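Local coordinates for protein 5-carboxymethyl-2-hydroxymuconate semialdehyde dehydrogenase (Thermus thermophilus, PDB 2D4E) that probably catalyses the NAD-dependent oxidation of 5-carboxymethyl-2-hydroxymuconate semialdehyde to the corresponding acid, as a member of the aldehyde dehydrogenase family, at residues F203-L208 against F222-G227; A278-D283 against Y440-D445; S308-V313 against V414-P419; G367-V372 against V396-N401. One frame throughout, in Å; residues are numbered along the deposited sequence.

How the contacts relate
Contact 1 stands apart from the rest: its centre lies about 37 to 42 Å from the other three, across the centre of the chain, and it packs a helix on a strand and the loop after it, with no backbone-to-backbone bonding between them. Contacts 2, 3 and 4 share one mixed sheet and are held mainly by backbone hydrogen bonds. Contact 3 lies in its interior and is buried throughout, touching contact 2 where 278-280 pairs with 310-313, and contact 4 where 396-398 pairs with 414-419. Contacts 2 and 3 are parallel and contact 4 antiparallel. Contact 2 is buried along its strands but ends in charged groups near a neighbouring subunit; contact 4, at the sheet's margin, is partly buried and bulged.

Contact 1 (F203-L208 against F222-G227); sequences FTATKL and FNLVQG
Leu-224 reaches from its strand to the helix 203-208 with both methyl groups, and this is the tight part of the contact. Leu-224 CD2 comes within 3.5 Å of Thr-206 CA, lying against the helix backbone, while Leu-224 CD1 meets Ala-205 CB at 4.1 Å. With CG anti to the backbone N (chi1 160°), the leucine branch extends toward the helix and crosses the Thr-206 side chain at about a right angle. Pro-197 packs against both Ala-205 and Leu-224 beside this apolar patch.

The other side is looser and polar. Gln-226 bends at its second torsion (chi2 -81°), which brings the amide over to the helix, and Gln-226 NE2 donates to Thr-206 OG1 at 3.1 Å. The bond is fairly straight, 158° at the hydrogen, and the hydroxyl oxygen lies almost in the amide plane. NE2 also bonds to the carbonyl O of Pro-202, so two acceptors at the start of the helix fix the rotation of the amide, whereas the Gln-226 NE2 to Ala-205 CB approach is a loose 4.1 Å. Thr-206 OG1 is itself hydrogen-bonded to Leu-28 O; this residue is partly exposed, and a glycerol molecule binds about 3 Å from its side chain. Helix 203-214 is the crossover between strands 193-196 and 222-224, and the arrangement is that of a beta-alpha-beta unit in the Rossmann-like NAD-binding domain of aldehyde dehydrogenases.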
loop_
_atom_site.group_PDB
_atom_site.type_symbol
_atom_site.label_atom_id
_atom_site.label_comp_id
_atom_site.label_asym_id
_atom_site.label_seq_id
_atom_site.Cartn_x
_atom_site.Cartn_y
_atom_site.Cartn_z
ATOM N N PHE C 203 6.769 40.403 2.232
ATOM C CA PHE C 203 7.998 40.344 3.022
ATOM C C PHE C 203 8.527 38.991 3.482
ATOM O O PHE C 203 9.701 38.682 3.274
ATOM C CB PHE C 203 7.863 41.284 4.219
ATOM C CG PHE C 203 7.578 42.698 3.826
ATOM C CD1 PHE C 203 6.587 43.428 4.469
ATOM C CD2 PHE C 203 8.261 43.282 2.764
ATOM C CE1 PHE C 203 6.275 44.721 4.053
ATOM C CE2 PHE C 203 7.955 44.570 2.343
ATOM C CZ PHE C 203 6.959 45.289 2.988
ATOM N N THR C 204 7.678 38.192 4.114
ATOM C CA THR C 204 8.093 36.887 4.608
ATOM C C THR C 204 8.738 35.993 3.535
ATOM O O THR C 204 9.653 35.228 3.832
ATOM C CB THR C 204 6.895 36.145 5.231
ATOM O OG1 THR C 204 6.349 36.938 6.295
ATOM C CG2 THR C 204 7.328 34.792 5.776
ATOM N N ALA C 205 8.262 36.088 2.296
ATOM C CA ALA C 205 8.804 35.272 1.214
ATOM C C ALA C 205 10.252 35.656 0.891
ATOM O O ALA C 205 11.098 34.788 0.685
ATOM C CB ALA C 205 7.926 35.403 -0.034
ATOM N N THR C 206 10.540 36.950 0.839
ATOM C CA THR C 206 11.903 37.389 0.564
ATOM C C THR C 206 12.807 36.910 1.698
ATOM O O THR C 206 13.957 36.528 1.470
ATOM C CB THR C 206 11.982 38.924 0.437
ATOM O OG1 THR C 206 11.549 39.316 -0.875
ATOM C CG2 THR C 206 13.406 39.414 0.677
ATOM N N LYS C 207 12.277 36.917 2.918
ATOM C CA LYS C 207 13.031 36.461 4.081
ATOM C C LYS C 207 13.317 34.960 3.955
ATOM O O LYS C 207 14.423 34.491 4.251
ATOM C CB LYS C 207 12.238 36.738 5.363
ATOM C CG LYS C 207 12.956 36.323 6.640
ATOM C CD LYS C 207 14.266 37.087 6.838
ATOM C CE LYS C 207 14.922 36.693 8.152
ATOM N NZ LYS C 207 16.118 37.523 8.461
ATOM N N LEU C 208 12.308 34.216 3.511
ATOM C CA LEU C 208 12.431 32.783 3.326
ATOM C C LEU C 208 13.530 32.505 2.305
ATOM O O LEU C 208 14.335 31.589 2.482
ATOM C CB LEU C 208 11.100 32.195 2.842
ATOM C CG LEU C 208 11.090 30.698 2.511
ATOM C CD1 LEU C 208 11.509 29.894 3.741
ATOM C CD2 LEU C 208 9.688 30.284 2.031
ATOM N N PHE C 222 15.661 27.213 -6.060
ATOM C CA PHE C 222 14.538 27.979 -5.519
ATOM C C PHE C 222 14.593 29.432 -5.987
ATOM O O PHE C 222 15.586 30.132 -5.775
ATOM C CB PHE C 222 14.514 27.933 -3.989
ATOM C CG PHE C 222 13.445 28.804 -3.380
ATOM C CD1 PHE C 222 13.722 30.121 -3.020
ATOM C CD2 PHE C 222 12.147 28.321 -3.212
ATOM C CE1 PHE C 222 12.722 30.947 -2.501
ATOM C CE2 PHE C 222 11.138 29.139 -2.696
ATOM C CZ PHE C 222 11.428 30.456 -2.339
ATOM N N ASN C 223 13.516 29.879 -6.623
ATOM C CA ASN C 223 13.430 31.241 -7.136
ATOM C C ASN C 223 12.188 31.937 -6.622
ATOM O O ASN C 223 11.157 31.304 -6.383
ATOM C CB ASN C 223 13.393 31.222 -8.657
ATOM C CG ASN C 223 14.545 30.452 -9.241
ATOM O OD1 ASN C 223 15.596 31.019 -9.544
ATOM N ND2 ASN C 223 14.369 29.142 -9.376
ATOM N N LEU C 224 12.291 33.252 -6.474
ATOM C CA LEU C 224 11.192 34.058 -5.977
ATOM C C LEU C 224 10.950 35.280 -6.845
ATOM O O LEU C 224 11.888 35.988 -7.217
ATOM C CB LEU C 224 11.494 34.509 -4.550
ATOM C CG LEU C 224 10.705 35.718 -4.045
ATOM C CD1 LEU C 224 9.230 35.355 -3.929
ATOM C CD2 LEU C 224 11.263 36.164 -2.704
ATOM N N VAL C 225 9.686 35.517 -7.174
ATOM C CA VAL C 225 9.316 36.682 -7.965
ATOM C C VAL C 225 8.136 37.365 -7.280
ATOM O O VAL C 225 7.052 36.795 -7.181
ATOM C CB VAL C 225 8.906 36.303 -9.406
ATOM C CG1 VAL C 225 8.565 37.563 -10.185
ATOM C CG2 VAL C 225 10.037 35.555 -10.098
ATOM N N GLN C 226 8.366 38.578 -6.788
ATOM C CA GLN C 226 7.325 39.346 -6.118
ATOM C C GLN C 226 6.502 40.056 -7.182
ATOM O O GLN C 226 7.013 40.386 -8.254
ATOM C CB GLN C 226 7.950 40.383 -5.182
ATOM C CG GLN C 226 8.786 39.799 -4.068
ATOM C CD GLN C 226 7.949 39.303 -2.904
ATOM O OE1 GLN C 226 6.730 39.179 -3.009
ATOM N NE2 GLN C 226 8.607 39.010 -1.788
ATOM N N GLY C 227 5.227 40.294 -6.898
ATOM C CA GLY C 227 4.404 40.981 -7.878
ATOM C C GLY C 227 2.927 40.666 -7.822
ATOM O O GLY C 227 2.492 39.773 -7.091
#

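Contact 2 (A278-D283 against Y440-D445); sequences ALVFAD and YVFTRD
Asp-283 turns its carboxylate onto the chain just beyond the strand 440-442. Thr-443 OG1 donates to Asp-283 OD1 at 2.6 Å, on the syn lone pair, and the backbone N atoms of Arg-444 and Asp-445 add weak bonds to OD1 and OD2 respectively. The aspartate CG sits between its backbone N and carbonyl carbon (chi1 80°), which brings the carboxylate to these donors. Arg-444 NH1 reaches Asp-283 O at 3.1 Å, from above the carbonyl plane.

Before this turn the two strands run parallel. Leu-279 N donates to Tyr-440 O (2.7 Å), Leu-279 O accepts from Phe-442 N (2.8 Å), and Phe-281 N donates to Phe-442 O (2.9 Å). On the face they share, Val-280 CG2 approaches Phe-442 CD1 (4.1 Å); just past the strands the Phe-281 ring lies alongside Thr-443, pointing the same way, with Phe-281 CD2 3.8 Å from Thr-443 CB.

Farther out, Arg-448 NH1 also bonds to Thr-443 OG1, and Asp-445 OD1 caps Arg-448 N at the start of helix 446-455. Arg-444 packs on Asp-445 of a neighbouring subunit, and Asp-445 on that subunit's Arg-444. Strands 277-280 and 438-442 pair in parallel with helices 286-298 and 446-455 packed on them, as in the alpha/beta catalytic domain of aldehyde dehydrogenases.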
loop_
_atom_site.group_PDB
_atom_site.type_symbol
_atom_site.label_atom_id
_atom_site.label_comp_id
_atom_site.label_asym_id
_atom_site.label_seq_id
_atom_site.Cartn_x
_atom_site.Cartn_y
_atom_site.Cartn_z
ATOM N N ALA C 278 -20.403 23.613 10.396
ATOM C CA ALA C 278 -20.238 22.971 11.694
ATOM C C ALA C 278 -21.659 22.555 12.067
ATOM O O ALA C 278 -22.550 23.403 12.134
ATOM C CB ALA C 278 -19.688 23.953 12.722
ATOM N N LEU C 279 -21.886 21.260 12.270
ATOM C CA LEU C 279 -23.216 20.778 12.641
ATOM C C LEU C 279 -23.217 20.377 14.111
ATOM O O LEU C 279 -22.463 19.495 14.527
ATOM C CB LEU C 279 -23.643 19.559 11.810
ATOM C CG LEU C 279 -23.182 19.284 10.380
ATOM C CD1 LEU C 279 -24.115 18.231 9.789
ATOM C CD2 LEU C 279 -23.184 20.527 9.535
ATOM N N VAL C 280 -24.070 21.024 14.894
ATOM C CA VAL C 280 -24.146 20.722 16.312
ATOM C C VAL C 280 -25.480 20.086 16.646
ATOM O O VAL C 280 -26.537 20.698 16.460
ATOM C CB VAL C 280 -23.972 21.990 17.163
ATOM C CG1 VAL C 280 -24.011 21.629 18.647
ATOM C CG2 VAL C 280 -22.645 22.669 16.817
ATOM N N PHE C 281 -25.425 18.850 17.127
ATOM C CA PHE C 281 -26.629 18.116 17.504
ATOM C C PHE C 281 -26.893 18.251 19.001
ATOM O O PHE C 281 -25.965 18.421 19.799
ATOM C CB PHE C 281 -26.487 16.645 17.123
ATOM C CG PHE C 281 -26.592 16.395 15.648
ATOM C CD1 PHE C 281 -27.825 16.113 15.063
ATOM C CD2 PHE C 281 -25.461 16.473 14.833
ATOM C CE1 PHE C 281 -27.932 15.912 13.683
ATOM C CE2 PHE C 281 -25.554 16.274 13.454
ATOM C CZ PHE C 281 -26.795 15.993 12.878
ATOM N N ALA C 282 -28.166 18.170 19.369
ATOM C CA ALA C 282 -28.578 18.302 20.758
ATOM C C ALA C 282 -27.919 17.315 21.722
ATOM O O ALA C 282 -27.839 17.583 22.914
ATOM C CB ALA C 282 -30.091 18.179 20.847
ATOM N N ASP C 283 -27.431 16.188 21.210
ATOM C CA ASP C 283 -26.828 15.166 22.068
ATOM C C ASP C 283 -25.314 15.257 22.247
ATOM O O ASP C 283 -24.715 14.404 22.896
ATOM C CB ASP C 283 -27.163 13.776 21.518
ATOM C CG ASP C 283 -26.262 13.381 20.353
ATOM O OD1 ASP C 283 -25.780 14.287 19.639
ATOM O OD2 ASP C 283 -26.041 12.167 20.145
ATOM N N TYR C 440 -17.464 19.975 10.153
ATOM C CA TYR C 440 -17.294 19.636 11.564
ATOM C C TYR C 440 -18.611 19.104 12.129
ATOM O O TYR C 440 -19.664 19.742 12.003
ATOM C CB TYR C 440 -16.846 20.872 12.349
ATOM C CG TYR C 440 -15.623 21.540 11.757
ATOM C CD1 TYR C 440 -15.731 22.375 10.645
ATOM C CD2 TYR C 440 -14.350 21.298 12.279
ATOM C CE1 TYR C 440 -14.608 22.954 10.066
ATOM C CE2 TYR C 440 -13.211 21.871 11.707
ATOM C CZ TYR C 440 -13.348 22.696 10.601
ATOM O OH TYR C 440 -12.231 23.259 10.022
ATOM N N VAL C 441 -18.553 17.935 12.755
ATOM C CA VAL C 441 -19.749 17.324 13.300
ATOM C C VAL C 441 -19.650 17.105 14.800
ATOM O O VAL C 441 -18.710 16.479 15.289
ATOM C CB VAL C 441 -20.026 15.975 12.629
ATOM C CG1 VAL C 441 -21.369 15.427 13.094
ATOM C CG2 VAL C 441 -19.987 16.137 11.110
ATOM N N PHE C 442 -20.631 17.629 15.523
ATOM C CA PHE C 442 -20.670 17.487 16.963
ATOM C C PHE C 442 -21.913 16.708 17.383
ATOM O O PHE C 442 -23.037 17.211 17.336
ATOM C CB PHE C 442 -20.632 18.867 17.623
ATOM C CG PHE C 442 -19.397 19.659 17.286
ATOM C CD1 PHE C 442 -19.340 20.430 16.129
ATOM C CD2 PHE C 442 -18.269 19.595 18.104
ATOM C CE1 PHE C 442 -18.175 21.126 15.789
ATOM C CE2 PHE C 442 -17.098 20.285 17.771
ATOM C CZ PHE C 442 -17.051 21.052 16.612
ATOM N N THR C 443 -21.689 15.463 17.780
ATOM C CA THR C 443 -22.745 14.562 18.221
ATOM C C THR C 443 -22.034 13.424 18.946
ATOM O O THR C 443 -20.891 13.098 18.615
ATOM C CB THR C 443 -23.530 13.982 17.020
ATOM O OG1 THR C 443 -24.662 13.246 17.495
ATOM C CG2 THR C 443 -22.634 13.044 16.190
ATOM N N ARG C 444 -22.692 12.829 19.937
ATOM C CA ARG C 444 -22.081 11.731 20.674
ATOM C C ARG C 444 -22.472 10.380 20.083
ATOM O O ARG C 444 -21.844 9.367 20.380
ATOM C CB ARG C 444 -22.490 11.763 22.152
ATOM C CG ARG C 444 -21.811 12.822 23.016
ATOM C CD ARG C 444 -22.059 12.485 24.491
ATOM N NE ARG C 444 -21.427 13.395 25.448
ATOM C CZ ARG C 444 -21.988 14.506 25.918
ATOM N NH1 ARG C 444 -23.201 14.868 25.520
ATOM N NH2 ARG C 444 -21.344 15.244 26.812
ATOM N N ASP C 445 -23.500 10.365 19.244
ATOM C CA ASP C 445 -23.968 9.119 18.649
ATOM C C ASP C 445 -23.003 8.537 17.617
ATOM O O ASP C 445 -22.734 9.146 16.580
ATOM C CB ASP C 445 -25.347 9.319 18.021
ATOM C CG ASP C 445 -25.989 8.008 17.606
ATOM O OD1 ASP C 445 -25.853 7.606 16.429
ATOM O OD2 ASP C 445 -26.622 7.368 18.470
#

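Contact 3 (S308-V313 against V414-P419); sequences SSRLLV and VLVAIP
Two neighbouring parallel strands in the interior of the catalytic-domain sheet, 310-313 and 414-419, make up this contact. Their short axes approach to 4.6 Å and cross at -25°, a twist between neighbouring strands. Four backbone bonds join them: Val-416 N to Ser-309 O, Leu-311 N to Val-416 O at 2.9 Å, Ile-418 N to Leu-311 O at 2.7 Å, and Val-313 N to Ile-418 O. At the start of the pair a water donates to both Ser-309 O and Val-414 O, bridging the two carbonyls where the strands have not yet paired directly; Ser-309 O thus accepts from the water and from Val-416 N.

The side chains alternate between two faces. On one, Leu-312 and Ile-418 lie side by side, with Leu-312 CD2 3.6 Å from Ile-418 CB. Next to them Arg-310 runs alongside Val-416, Arg-310 CG touching Val-416 CG1 at 3.7 Å; CG1 stands between the valine's backbone N and carbonyl carbon (chi1 60°), and this turns it to the arginine. Beyond, the Arg-310 chain bends at chi3, and its guanidinium is held by Asn-401 OD1 and the carbonyls of Lys-275, Lys-429 and Ala-430, an extensive set of acceptors for a buried charge.

On the face of Leu-311 and Ala-417, the end of Leu-415 comes in, its CD1 4.0 Å from Leu-311 CB, and Leu-415 CD1 also lies 3.2 Å from Ser-308 O. Helices 286-298 and 315-331 pack against this side through Val-293, Ile-297 and Val-325. Parallel central strands carrying helices in this way are characteristic of the alpha/beta catalytic domain of aldehyde dehydrogenases.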
loop_
_atom_site.group_PDB
_atom_site.type_symbol
_atom_site.label_atom_id
_atom_site.label_comp_id
_atom_site.label_asym_id
_atom_site.label_seq_id
_atom_site.Cartn_x
_atom_site.Cartn_y
_atom_site.Cartn_z
ATOM N N SER C 308 -15.272 27.510 9.978
ATOM C CA SER C 308 -16.652 27.026 9.959
ATOM C C SER C 308 -17.559 28.259 9.937
ATOM O O SER C 308 -18.115 28.660 10.962
ATOM C CB SER C 308 -16.935 26.160 11.200
ATOM O OG SER C 308 -16.470 26.781 12.386
ATOM N N SER C 309 -17.687 28.859 8.758
ATOM C CA SER C 309 -18.486 30.063 8.566
ATOM C C SER C 309 -19.996 29.826 8.604
ATOM O O SER C 309 -20.782 30.774 8.660
ATOM C CB SER C 309 -18.082 30.736 7.253
ATOM O OG SER C 309 -17.996 29.784 6.209
ATOM N N ARG C 310 -20.402 28.565 8.557
ATOM C CA ARG C 310 -21.814 28.229 8.644
ATOM C C ARG C 310 -21.985 27.331 9.860
ATOM O O ARG C 310 -21.302 26.318 9.997
ATOM C CB ARG C 310 -22.301 27.499 7.389
ATOM C CG ARG C 310 -22.581 28.388 6.195
ATOM C CD ARG C 310 -23.178 27.549 5.070
ATOM N NE ARG C 310 -22.276 26.471 4.655
ATOM C CZ ARG C 310 -22.678 25.286 4.202
ATOM N NH1 ARG C 310 -23.975 25.007 4.103
ATOM N NH2 ARG C 310 -21.783 24.378 3.838
ATOM N N LEU C 311 -22.881 27.727 10.754
ATOM C CA LEU C 311 -23.151 26.967 11.964
ATOM C C LEU C 311 -24.565 26.394 11.899
ATOM O O LEU C 311 -25.543 27.131 11.995
ATOM C CB LEU C 311 -23.020 27.874 13.192
ATOM C CG LEU C 311 -23.457 27.259 14.523
ATOM C CD1 LEU C 311 -22.632 26.004 14.795
ATOM C CD2 LEU C 311 -23.292 28.274 15.648
ATOM N N LEU C 312 -24.667 25.081 11.725
ATOM C CA LEU C 312 -25.962 24.413 11.654
ATOM C C LEU C 312 -26.264 23.820 13.019
ATOM O O LEU C 312 -25.540 22.949 13.496
ATOM C CB LEU C 312 -25.930 23.315 10.587
ATOM C CG LEU C 312 -25.972 23.845 9.150
ATOM C CD1 LEU C 312 -25.431 22.807 8.163
ATOM C CD2 LEU C 312 -27.408 24.211 8.813
ATOM N N VAL C 313 -27.334 24.294 13.648
ATOM C CA VAL C 313 -27.701 23.828 14.975
ATOM C C VAL C 313 -29.102 23.234 15.002
ATOM O O VAL C 313 -30.045 23.821 14.474
ATOM C CB VAL C 313 -27.621 24.986 15.992
ATOM C CG1 VAL C 313 -27.887 24.471 17.399
ATOM C CG2 VAL C 313 -26.253 25.659 15.905
ATOM N N VAL C 414 -16.992 36.488 10.306
ATOM C CA VAL C 414 -18.441 36.570 10.149
ATOM C C VAL C 414 -19.054 35.177 10.121
ATOM O O VAL C 414 -18.692 34.346 9.289
ATOM C CB VAL C 414 -18.834 37.290 8.839
ATOM C CG1 VAL C 414 -20.358 37.357 8.728
ATOM C CG2 VAL C 414 -18.233 38.697 8.799
ATOM N N LEU C 415 -19.998 34.938 11.021
ATOM C CA LEU C 415 -20.655 33.641 11.119
ATOM C C LEU C 415 -22.146 33.733 10.838
ATOM O O LEU C 415 -22.788 34.732 11.169
ATOM C CB LEU C 415 -20.459 33.060 12.521
ATOM C CG LEU C 415 -21.123 31.709 12.822
ATOM C CD1 LEU C 415 -20.386 30.601 12.071
ATOM C CD2 LEU C 415 -21.087 31.435 14.322
ATOM N N VAL C 416 -22.687 32.691 10.216
ATOM C CA VAL C 416 -24.115 32.632 9.943
ATOM C C VAL C 416 -24.644 31.328 10.537
ATOM O O VAL C 416 -24.197 30.245 10.173
ATOM C CB VAL C 416 -24.430 32.703 8.419
ATOM C CG1 VAL C 416 -23.789 31.539 7.678
ATOM C CG2 VAL C 416 -25.936 32.693 8.210
ATOM N N ALA C 417 -25.566 31.454 11.486
ATOM C CA ALA C 417 -26.179 30.313 12.164
ATOM C C ALA C 417 -27.476 29.922 11.449
ATOM O O ALA C 417 -28.324 30.772 11.172
ATOM C CB ALA C 417 -26.468 30.673 13.616
ATOM N N ILE C 418 -27.628 28.631 11.169
ATOM C CA ILE C 418 -28.790 28.115 10.453
ATOM C C ILE C 418 -29.346 26.891 11.171
ATOM O O ILE C 418 -28.603 25.974 11.508
ATOM C CB ILE C 418 -28.384 27.706 9.025
ATOM C CG1 ILE C 418 -27.649 28.866 8.353
ATOM C CG2 ILE C 418 -29.610 27.312 8.215
ATOM C CD1 ILE C 418 -26.834 28.462 7.141
ATOM N N PRO C 419 -30.668 26.859 11.407
ATOM C CA PRO C 419 -31.304 25.729 12.093
ATOM C C PRO C 419 -31.605 24.532 11.202
ATOM O O PRO C 419 -31.706 24.660 9.980
ATOM C CB PRO C 419 -32.590 26.346 12.635
ATOM C CG PRO C 419 -32.971 27.288 11.530
ATOM C CD PRO C 419 -31.635 27.956 11.206
HETATM O O HOH W 1 -20.519 33.192 7.172
#

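Contact 4 (G367-V372 against V396-N401); sequences GARLLV and VFVGEN
A beta bulge interrupts the pairing of Leu-370 to Val-372 with Phe-397 and Val-396: the register slips by one, so that Leu-371 N and Val-372 O both bond to Val-396, Leu-371 N to its O at 3.0 Å and Val-372 O from its N at 3.2 Å. Before the slip the strands pair regularly as antiparallel neighbours: Arg-369 and Val-398 form a hydrogen-bonded pair, with Arg-369 N to Val-398 O and Val-398 N to Arg-369 O both 2.9 Å.

Residues 368-370 pack on the Phe-397 ring. Leu-370 CD1 stands over the centre of one face of the Phe-397 ring in a CH-pi contact, 4.0 Å from the centroid and 13° off the ring normal, while Ala-368 CB approaches Phe-397 CD2 obliquely at 3.5 Å. Leu-370 CG is anti to its backbone N (chi1 178°), and the chain therefore extends from the strand to place the methyl above the ring.

Val-398, on the face of Arg-369, meets two neighbours. Leu-371, at the bulge, brings CD1 to 3.4 Å from Val-398 CG2, tighter than usual packing, and the exposed Arg-369 folds back at chi3 so that its guanidinium lies with a face over the valine, Arg-369 NH1 3.6 Å from Val-398 CG1. Farther along, Val-372 CG1 nestles against Val-396 CB.

Gly-367, with positive phi, closes helix 350-365 as the C-prime residue of a Schellman motif, turning the chain into the edge strand 369-372. Helices 350-365 and 404-407 cover Phe-397, helix 315-331 packs on Leu-371, Val-372 and Val-398, and strand 395-398 joins the sheet by pairing with 414-420.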
loop_
_atom_site.group_PDB
_atom_site.type_symbol
_atom_site.label_atom_id
_atom_site.label_comp_id
_atom_site.label_asym_id
_atom_site.label_seq_id
_atom_site.Cartn_x
_atom_site.Cartn_y
_atom_site.Cartn_z
ATOM N N GLY C 367 -32.484 39.868 4.802
ATOM C CA GLY C 367 -33.284 39.329 5.890
ATOM C C GLY C 367 -32.574 38.597 7.015
ATOM O O GLY C 367 -33.229 38.070 7.920
ATOM N N ALA C 368 -31.248 38.551 6.977
ATOM C CA ALA C 368 -30.506 37.875 8.034
ATOM C C ALA C 368 -30.566 38.726 9.297
ATOM O O ALA C 368 -30.495 39.951 9.225
ATOM C CB ALA C 368 -29.057 37.658 7.609
ATOM N N ARG C 369 -30.711 38.073 10.447
ATOM C CA ARG C 369 -30.778 38.772 11.730
ATOM C C ARG C 369 -29.386 38.973 12.319
ATOM O O ARG C 369 -28.714 38.013 12.691
ATOM C CB ARG C 369 -31.618 37.975 12.730
ATOM C CG ARG C 369 -33.080 37.820 12.363
ATOM C CD ARG C 369 -33.709 36.725 13.212
ATOM N NE ARG C 369 -33.365 36.892 14.620
ATOM C CZ ARG C 369 -33.284 35.892 15.491
ATOM N NH1 ARG C 369 -33.523 34.649 15.096
ATOM N NH2 ARG C 369 -32.947 36.133 16.753
ATOM N N LEU C 370 -28.961 40.227 12.406
ATOM C CA LEU C 370 -27.656 40.550 12.963
ATOM C C LEU C 370 -27.756 40.549 14.483
ATOM O O LEU C 370 -28.436 41.394 15.063
ATOM C CB LEU C 370 -27.201 41.925 12.472
ATOM C CG LEU C 370 -25.863 42.399 13.037
ATOM C CD1 LEU C 370 -24.786 41.354 12.741
ATOM C CD2 LEU C 370 -25.503 43.743 12.427
ATOM N N LEU C 371 -27.075 39.607 15.126
ATOM C CA LEU C 371 -27.114 39.500 16.584
ATOM C C LEU C 371 -25.958 40.209 17.292
ATOM O O LEU C 371 -26.068 40.569 18.468
ATOM C CB LEU C 371 -27.140 38.026 16.994
ATOM C CG LEU C 371 -28.250 37.161 16.381
ATOM C CD1 LEU C 371 -28.161 35.767 16.970
ATOM C CD2 LEU C 371 -29.623 37.758 16.670
ATOM N N VAL C 372 -24.850 40.406 16.588
ATOM C CA VAL C 372 -23.703 41.083 17.182
ATOM C C VAL C 372 -22.672 41.455 16.115
ATOM O O VAL C 372 -22.571 40.795 15.081
ATOM C CB VAL C 372 -23.051 40.191 18.278
ATOM C CG1 VAL C 372 -22.572 38.878 17.678
ATOM C CG2 VAL C 372 -21.909 40.936 18.955
ATOM N N VAL C 396 -22.032 37.827 14.050
ATOM C CA VAL C 396 -22.892 36.647 14.023
ATOM C C VAL C 396 -24.278 36.991 13.491
ATOM O O VAL C 396 -24.924 37.925 13.975
ATOM C CB VAL C 396 -23.097 36.027 15.435
ATOM C CG1 VAL C 396 -23.998 34.800 15.331
ATOM C CG2 VAL C 396 -21.771 35.651 16.056
ATOM N N PHE C 397 -24.726 36.222 12.502
ATOM C CA PHE C 397 -26.045 36.388 11.892
ATOM C C PHE C 397 -26.835 35.106 12.096
ATOM O O PHE C 397 -26.262 34.045 12.316
ATOM C CB PHE C 397 -25.961 36.554 10.370
ATOM C CG PHE C 397 -25.654 37.941 9.898
ATOM C CD1 PHE C 397 -24.372 38.266 9.451
ATOM C CD2 PHE C 397 -26.664 38.896 9.804
ATOM C CE1 PHE C 397 -24.101 39.523 8.906
ATOM C CE2 PHE C 397 -26.407 40.158 9.262
ATOM C CZ PHE C 397 -25.123 40.473 8.808
ATOM N N VAL C 398 -28.154 35.214 12.013
ATOM C CA VAL C 398 -29.019 34.047 12.063
ATOM C C VAL C 398 -29.675 34.168 10.698
ATOM O O VAL C 398 -30.257 35.205 10.381
ATOM C CB VAL C 398 -30.099 34.131 13.150
ATOM C CG1 VAL C 398 -31.166 33.083 12.881
ATOM C CG2 VAL C 398 -29.480 33.882 14.516
ATOM N N GLY C 399 -29.546 33.139 9.871
ATOM C CA GLY C 399 -30.136 33.212 8.552
ATOM C C GLY C 399 -30.556 31.882 7.969
ATOM O O GLY C 399 -30.856 30.930 8.693
ATOM N N GLU C 400 -30.581 31.824 6.643
ATOM C CA GLU C 400 -30.977 30.616 5.931
ATOM C C GLU C 400 -29.859 30.231 4.981
ATOM O O GLU C 400 -29.135 31.090 4.481
ATOM C CB GLU C 400 -32.280 30.862 5.168
ATOM C CG GLU C 400 -33.379 31.421 6.055
ATOM C CD GLU C 400 -34.690 31.656 5.316
ATOM O OE1 GLU C 400 -34.681 32.336 4.264
ATOM O OE2 GLU C 400 -35.734 31.166 5.797
ATOM N N ASN C 401 -29.733 28.934 4.730
ATOM C CA ASN C 401 -28.677 28.409 3.878
ATOM C C ASN C 401 -28.672 28.897 2.432
ATOM O O ASN C 401 -27.647 28.822 1.758
ATOM C CB ASN C 401 -28.712 26.878 3.907
ATOM C CG ASN C 401 -27.380 26.264 3.525
ATOM O OD1 ASN C 401 -26.379 26.470 4.208
ATOM N ND2 ASN C 401 -27.359 25.515 2.427
#